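PDB 5DGG: legionella ubiquitin-specific protease A domain-containing protein from Legionella pneumophila subsp. pneumophila, which is of unknown function but belongs to the LupA family of the CA peptidase clan and may act as a ubiquitin-specific protease, perhaps as a metaeffector. Local coordinates for residues A[3-15]-A[170-184]. Sequence-based numbering, arbitrary orientation. Where two conformers were deposited one is given.
Sequences RDQMQDHDMTLLM and NVLRMTTREETRALV
The short helix 8-14 and the C-terminal helix 171-183 pack through Leu14 and Thr180, their axes 10.4 Å apart at closest approach and their N-to-C directions 73° apart, while the extended residues 4-6 run past the first turn of the longer helix. Leu14 is the knob of a knob-into-hole contact, set among Thr176, Glu179, Thr180 and Leu183. Its two methyls divide the work: CD2 meets Thr176 CB at 3.6 Å and lies beside the Thr180 hydroxyl, whereas CD1 reaches Leu183 CD1 at 3.8 Å and brushes the base of Glu179. Leu13, one residue earlier, lays its CD2 across Thr180 CG2 (3.7 Å) at the more exposed margin. In Thr180, OG1 lies beside the backbone N and anti to the carbonyl carbon, which leaves CG2 facing Leu13 while OG1 donates back to Thr176 O at 2.7 Å.

At the other end the contact turns polar. CG of Arg173 stands anti to the backbone N, and the chain then bends at chi2 and chi3, bringing the end of its guanidinium to the loop, where NH1 and NH2 both donate to a single acceptor, Asp4 O. The NH1 bond to Asp4 O is 2.7 Å long with an N-H...O angle of 151°; the NH2 bond is more bent, at 138°. The oxygen lies almost in the guanidinium plane, and this double bond, with a salt bridge from NH2 to Asp134, should restrict the group's rotation. Asp134, on helix 132-146, also bonds the Thr176 hydroxyl, tying helix 171-183 to that neighbour. In this central domain of the longer Lpg1148 protein, the N-terminal segment and last helix, both within the LupA family region, thus meet beside helix 132-146 by knobs-into-holes packing of obliquely crossed helices and a two-nitrogen arginine grip on one backbone carbonyl.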
loop_
_atom_site.group_PDB
_atom_site.type_symbol
_atom_site.label_atom_id
_atom_site.label_comp_id
_atom_site.label_asym_id
_atom_site.label_seq_id
_atom_site.Cartn_x
_atom_site.Cartn_y
_atom_site.Cartn_z
ATOM N N ARG A 3 3.008 -21.142 -1.264
ATOM C CA ARG A 3 2.687 -20.331 -2.498
ATOM C C ARG A 3 1.222 -19.974 -2.656
ATOM O O ARG A 3 0.730 -19.692 -3.761
ATOM C CB ARG A 3 3.164 -21.048 -3.737
ATOM C CG ARG A 3 4.634 -21.328 -3.626
ATOM C CD ARG A 3 5.307 -21.167 -4.952
ATOM N NE ARG A 3 6.742 -21.280 -4.766
ATOM C CZ ARG A 3 7.630 -20.967 -5.698
ATOM N NH1 ARG A 3 8.927 -21.092 -5.431
ATOM N NH2 ARG A 3 7.226 -20.525 -6.895
ATOM N N ASP A 4 0.512 -19.977 -1.546
ATOM C CA ASP A 4 -0.801 -19.408 -1.552
ATOM C C ASP A 4 -0.572 -17.888 -1.464
ATOM O O ASP A 4 0.553 -17.399 -1.162
ATOM C CB ASP A 4 -1.644 -19.948 -0.407
ATOM C CG ASP A 4 -3.161 -19.778 -0.647
ATOM O OD1 ASP A 4 -3.935 -20.076 0.291
ATOM O OD2 ASP A 4 -3.596 -19.355 -1.755
ATOM N N GLN A 5 -1.618 -17.189 -1.855
ATOM C CA GLN A 5 -1.704 -15.746 -1.817
ATOM C C GLN A 5 -2.047 -15.265 -0.423
ATOM O O GLN A 5 -2.813 -15.926 0.294
ATOM C CB GLN A 5 -2.840 -15.290 -2.724
ATOM C CG GLN A 5 -2.439 -15.123 -4.161
ATOM C CD GLN A 5 -3.536 -14.474 -4.949
ATOM O OE1 GLN A 5 -4.697 -14.573 -4.575
ATOM N NE2 GLN A 5 -3.178 -13.782 -6.037
ATOM N N MET A 6 -1.513 -14.090 -0.066
ATOM C CA MET A 6 -1.955 -13.405 1.118
ATOM C C MET A 6 -3.433 -13.049 0.968
ATOM O O MET A 6 -3.922 -12.655 -0.104
ATOM C CB MET A 6 -1.102 -12.164 1.385
ATOM C CG MET A 6 0.320 -12.503 1.773
ATOM S SD MET A 6 1.436 -11.184 2.308
ATOM C CE MET A 6 0.685 -10.741 3.869
ATOM N N GLN A 7 -4.172 -13.243 2.047
ATOM C CA GLN A 7 -5.557 -12.828 2.115
ATOM C C GLN A 7 -5.634 -11.544 2.957
ATOM O O GLN A 7 -4.626 -11.070 3.501
ATOM C CB GLN A 7 -6.403 -13.940 2.758
ATOM C CG GLN A 7 -6.365 -15.272 1.991
ATOM C CD GLN A 7 -7.242 -16.335 2.632
ATOM O OE1 GLN A 7 -7.721 -16.146 3.748
ATOM N NE2 GLN A 7 -7.470 -17.453 1.931
ATOM N N ASP A 8 -6.829 -10.975 3.037
ATOM C CA ASP A 8 -7.046 -9.747 3.830
ATOM C C ASP A 8 -6.369 -9.748 5.199
ATOM O O ASP A 8 -5.632 -8.812 5.555
ATOM C CB ASP A 8 -8.524 -9.541 4.069
ATOM C CG ASP A 8 -9.266 -9.168 2.825
ATOM O OD1 ASP A 8 -8.590 -8.842 1.817
ATOM O OD2 ASP A 8 -10.527 -9.208 2.859
ATOM N N HIS A 9 -6.676 -10.781 5.981
ATOM C CA HIS A 9 -6.229 -10.841 7.364
ATOM C C HIS A 9 -4.715 -10.884 7.432
ATOM O O HIS A 9 -4.125 -10.280 8.313
ATOM C CB HIS A 9 -6.856 -12.021 8.141
ATOM C CG HIS A 9 -6.549 -13.373 7.573
ATOM N ND1 HIS A 9 -7.381 -14.011 6.674
ATOM C CD2 HIS A 9 -5.521 -14.228 7.804
ATOM C CE1 HIS A 9 -6.869 -15.190 6.362
ATOM N NE2 HIS A 9 -5.739 -15.346 7.028
ATOM N N ASP A 10 -4.086 -11.570 6.484
ATOM C CA ASP A 10 -2.622 -11.625 6.404
ATOM C C ASP A 10 -2.073 -10.225 6.188
ATOM O O ASP A 10 -1.096 -9.848 6.832
ATOM C CB ASP A 10 -2.152 -12.509 5.252
ATOM C CG ASP A 10 -2.670 -13.932 5.347
ATOM O OD1 ASP A 10 -2.635 -14.501 6.458
ATOM O OD2 ASP A 10 -3.072 -14.486 4.302
ATOM N N MET A 11 -2.703 -9.455 5.288
ATOM C CA MET A 11 -2.227 -8.082 5.028
ATOM C C MET A 11 -2.433 -7.235 6.283
ATOM O O MET A 11 -1.553 -6.473 6.690
ATOM C CB MET A 11 -2.966 -7.426 3.857
ATOM C CG MET A 11 -2.836 -8.112 2.493
ATOM S SD MET A 11 -1.143 -8.066 1.872
ATOM C CE MET A 11 -1.148 -6.317 1.373
ATOM N N THR A 12 -3.613 -7.350 6.887
ATOM C CA THR A 12 -3.912 -6.594 8.107
ATOM C C THR A 12 -2.832 -6.841 9.162
ATOM O O THR A 12 -2.315 -5.913 9.746
ATOM C CB THR A 12 -5.307 -6.945 8.623
ATOM O OG1 THR A 12 -6.268 -6.576 7.622
ATOM C CG2 THR A 12 -5.596 -6.214 9.915
ATOM N N LEU A 13 -2.418 -8.086 9.325
ATOM C CA LEU A 13 -1.431 -8.418 10.338
ATOM C C LEU A 13 -0.079 -7.797 10.017
ATOM O O LEU A 13 0.567 -7.238 10.911
ATOM C CB LEU A 13 -1.288 -9.945 10.487
ATOM C CG LEU A 13 -0.748 -10.445 11.829
ATOM C CD1 LEU A 13 -1.758 -10.164 12.938
ATOM C CD2 LEU A 13 -0.402 -11.930 11.774
ATOM N N LEU A 14 0.344 -7.860 8.752
ATOM C CA LEU A 14 1.722 -7.502 8.411
ATOM C C LEU A 14 1.962 -6.064 7.926
ATOM O O LEU A 14 3.081 -5.582 7.977
ATOM C CB LEU A 14 2.261 -8.454 7.365
ATOM C CG LEU A 14 3.775 -8.670 7.371
ATOM C CD1 LEU A 14 4.399 -8.748 8.766
ATOM C CD2 LEU A 14 4.022 -9.983 6.663
ATOM N N MET A 15 0.934 -5.410 7.416
ATOM C CA MET A 15 1.044 -4.005 7.002
ATOM C C MET A 15 1.522 -3.133 8.166
ATOM O O MET A 15 1.230 -3.421 9.321
ATOM C CB MET A 15 -0.292 -3.485 6.453
ATOM C CG MET A 15 -0.609 -3.907 5.019
ATOM S SD MET A 15 0.356 -3.082 3.731
ATOM C CE MET A 15 -0.255 -1.376 3.890
ATOM N N ASN A 170 12.236 -17.282 -2.936
ATOM C CA ASN A 170 11.092 -17.136 -2.047
ATOM C C ASN A 170 11.496 -16.531 -0.696
ATOM O O ASN A 170 10.825 -16.760 0.292
ATOM C CB ASN A 170 10.423 -18.507 -1.863
ATOM C CG ASN A 170 8.912 -18.430 -1.827
ATOM O OD1 ASN A 170 8.284 -17.592 -2.496
ATOM N ND2 ASN A 170 8.311 -19.292 -1.030
ATOM N N VAL A 171 12.574 -15.745 -0.656
ATOM C CA VAL A 171 13.065 -15.222 0.631
ATOM C C VAL A 171 12.150 -14.161 1.234
ATOM O O VAL A 171 12.073 -14.029 2.474
ATOM C CB VAL A 171 14.495 -14.647 0.575
ATOM C CG1 VAL A 171 15.499 -15.731 0.227
ATOM C CG2 VAL A 171 14.580 -13.447 -0.363
ATOM N N LEU A 172 11.443 -13.404 0.384
ATOM C CA LEU A 172 10.478 -12.428 0.901
ATOM C C LEU A 172 9.302 -13.150 1.578
ATOM O O LEU A 172 8.892 -12.809 2.701
ATOM C CB LEU A 172 10.035 -11.468 -0.194
ATOM C CG LEU A 172 9.264 -10.238 0.297
ATOM C CD1 LEU A 172 10.097 -9.255 1.164
ATOM C CD2 LEU A 172 8.670 -9.520 -0.914
ATOM N N ARG A 173 8.776 -14.171 0.941
ATOM C CA ARG A 173 7.765 -15.026 1.580
ATOM C C ARG A 173 8.257 -15.666 2.888
ATOM O O ARG A 173 7.513 -15.729 3.884
ATOM C CB ARG A 173 7.265 -16.078 0.600
ATOM C CG ARG A 173 6.296 -17.120 1.163
ATOM C CD ARG A 173 5.062 -16.534 1.866
ATOM N NE ARG A 173 4.191 -15.687 1.033
ATOM C CZ ARG A 173 3.135 -16.107 0.356
ATOM N NH1 ARG A 173 2.803 -17.400 0.369
ATOM N NH2 ARG A 173 2.400 -15.247 -0.368
ATOM N N MET A 174 9.528 -16.060 2.937
ATOM C CA MET A 174 10.056 -16.548 4.198
ATOM C C MET A 174 10.100 -15.463 5.269
ATOM O O MET A 174 9.752 -15.737 6.413
ATOM C CB MET A 174 11.438 -17.162 4.042
ATOM C CG MET A 174 11.620 -18.318 5.013
ATOM S SD MET A 174 13.223 -18.342 5.805
ATOM C CE MET A 174 13.372 -20.117 6.092
ATOM N N THR A 175 10.496 -14.234 4.931
ATOM C CA THR A 175 10.490 -13.192 5.953
ATOM C C THR A 175 9.055 -12.814 6.349
ATOM O O THR A 175 8.807 -12.497 7.503
ATOM C CB THR A 175 11.323 -11.948 5.580
ATOM O OG1 THR A 175 10.870 -11.390 4.347
ATOM C CG2 THR A 175 12.793 -12.304 5.417
ATOM N N THR A 176 8.105 -12.870 5.420
ATOM C CA THR A 176 6.740 -12.523 5.773
ATOM C C THR A 176 6.155 -13.604 6.733
ATOM O O THR A 176 5.456 -13.259 7.699
ATOM C CB THR A 176 5.844 -12.242 4.549
ATOM O OG1 THR A 176 5.791 -13.374 3.710
ATOM C CG2 THR A 176 6.376 -11.073 3.744
ATOM N N ARG A 177 6.482 -14.875 6.519
ATOM C CA ARG A 177 6.047 -15.944 7.446
ATOM C C ARG A 177 6.615 -15.743 8.830
ATOM O O ARG A 177 5.879 -15.628 9.815
ATOM C CB ARG A 177 6.459 -17.312 6.921
ATOM C CG ARG A 177 5.638 -17.723 5.718
ATOM C CD ARG A 177 6.295 -18.805 4.873
ATOM N NE ARG A 177 5.844 -20.166 5.207
ATOM C CZ ARG A 177 4.632 -20.658 4.924
ATOM N NH1 ARG A 177 3.709 -19.904 4.324
ATOM N NH2 ARG A 177 4.325 -21.906 5.261
ATOM N N GLU A 178 7.938 -15.667 8.889
ATOM C CA GLU A 178 8.638 -15.446 10.147
ATOM C C GLU A 178 8.177 -14.219 10.883
ATOM O O GLU A 178 7.972 -14.274 12.082
ATOM C CB GLU A 178 10.152 -15.341 9.934
ATOM C CG GLU A 178 10.894 -16.650 10.042
ATOM C CD GLU A 178 10.478 -17.456 11.270
ATOM O OE1 GLU A 178 9.972 -18.579 11.076
ATOM O OE2 GLU A 178 10.618 -16.960 12.417
ATOM N N GLU A 179 8.015 -13.102 10.199
ATOM C CA GLU A 179 7.618 -11.871 10.894
ATOM C C GLU A 179 6.175 -11.984 11.396
ATOM O O GLU A 179 5.794 -11.371 12.408
ATOM C CB GLU A 179 7.778 -10.638 9.996
ATOM C CG GLU A 179 9.232 -10.303 9.697
ATOM C CD GLU A 179 10.057 -10.121 10.946
ATOM O OE1 GLU A 179 9.830 -9.138 11.677
ATOM O OE2 GLU A 179 10.933 -10.971 11.210
ATOM N N THR A 180 5.391 -12.778 10.673
ATOM C CA THR A 180 4.009 -13.020 11.012
ATOM C C THR A 180 3.904 -13.790 12.324
ATOM O O THR A 180 3.250 -13.317 13.264
ATOM C CB THR A 180 3.296 -13.746 9.858
ATOM O OG1 THR A 180 3.018 -12.769 8.847
ATOM C CG2 THR A 180 1.983 -14.409 10.332
ATOM N N ARG A 181 4.566 -14.946 12.375
ATOM C CA ARG A 181 4.684 -15.754 13.603
ATOM C C ARG A 181 5.126 -14.928 14.824
ATOM O O ARG A 181 4.571 -15.066 15.912
ATOM C CB ARG A 181 5.627 -16.940 13.348
ATOM C CG ARG A 181 6.451 -17.412 14.548
ATOM C CD ARG A 181 7.674 -18.230 14.116
ATOM N NE ARG A 181 7.460 -19.676 14.197
ATOM C CZ ARG A 181 7.321 -20.526 13.172
ATOM N NH1 ARG A 181 7.364 -20.124 11.901
ATOM N NH2 ARG A 181 7.136 -21.821 13.435
ATOM N N ALA A 182 6.122 -14.074 14.639
ATOM C CA ALA A 182 6.547 -13.169 15.689
ATOM C C ALA A 182 5.372 -12.318 16.168
ATOM O O ALA A 182 5.206 -12.120 17.369
ATOM C CB ALA A 182 7.682 -12.278 15.208
ATOM N N LEU A 183 4.561 -11.815 15.238
ATOM C CA LEU A 183 3.398 -10.997 15.601
ATOM C C LEU A 183 2.331 -11.819 16.329
ATOM O O LEU A 183 1.849 -11.421 17.393
ATOM C CB LEU A 183 2.814 -10.308 14.369
ATOM C CG LEU A 183 3.713 -9.197 13.832
ATOM C CD1 LEU A 183 3.361 -8.888 12.385
ATOM C CD2 LEU A 183 3.616 -7.935 14.680
ATOM N N VAL A 184 1.968 -12.959 15.746
ATOM C CA VAL A 184 1.173 -13.974 16.439
ATOM C C VAL A 184 1.936 -14.394 17.709
ATOM O O VAL A 184 1.384 -15.015 18.615
ATOM C CB VAL A 184 0.917 -15.207 15.516
ATOM C CG1 VAL A 184 0.359 -16.407 16.298
ATOM C CG2 VAL A 184 0.007 -14.833 14.341
#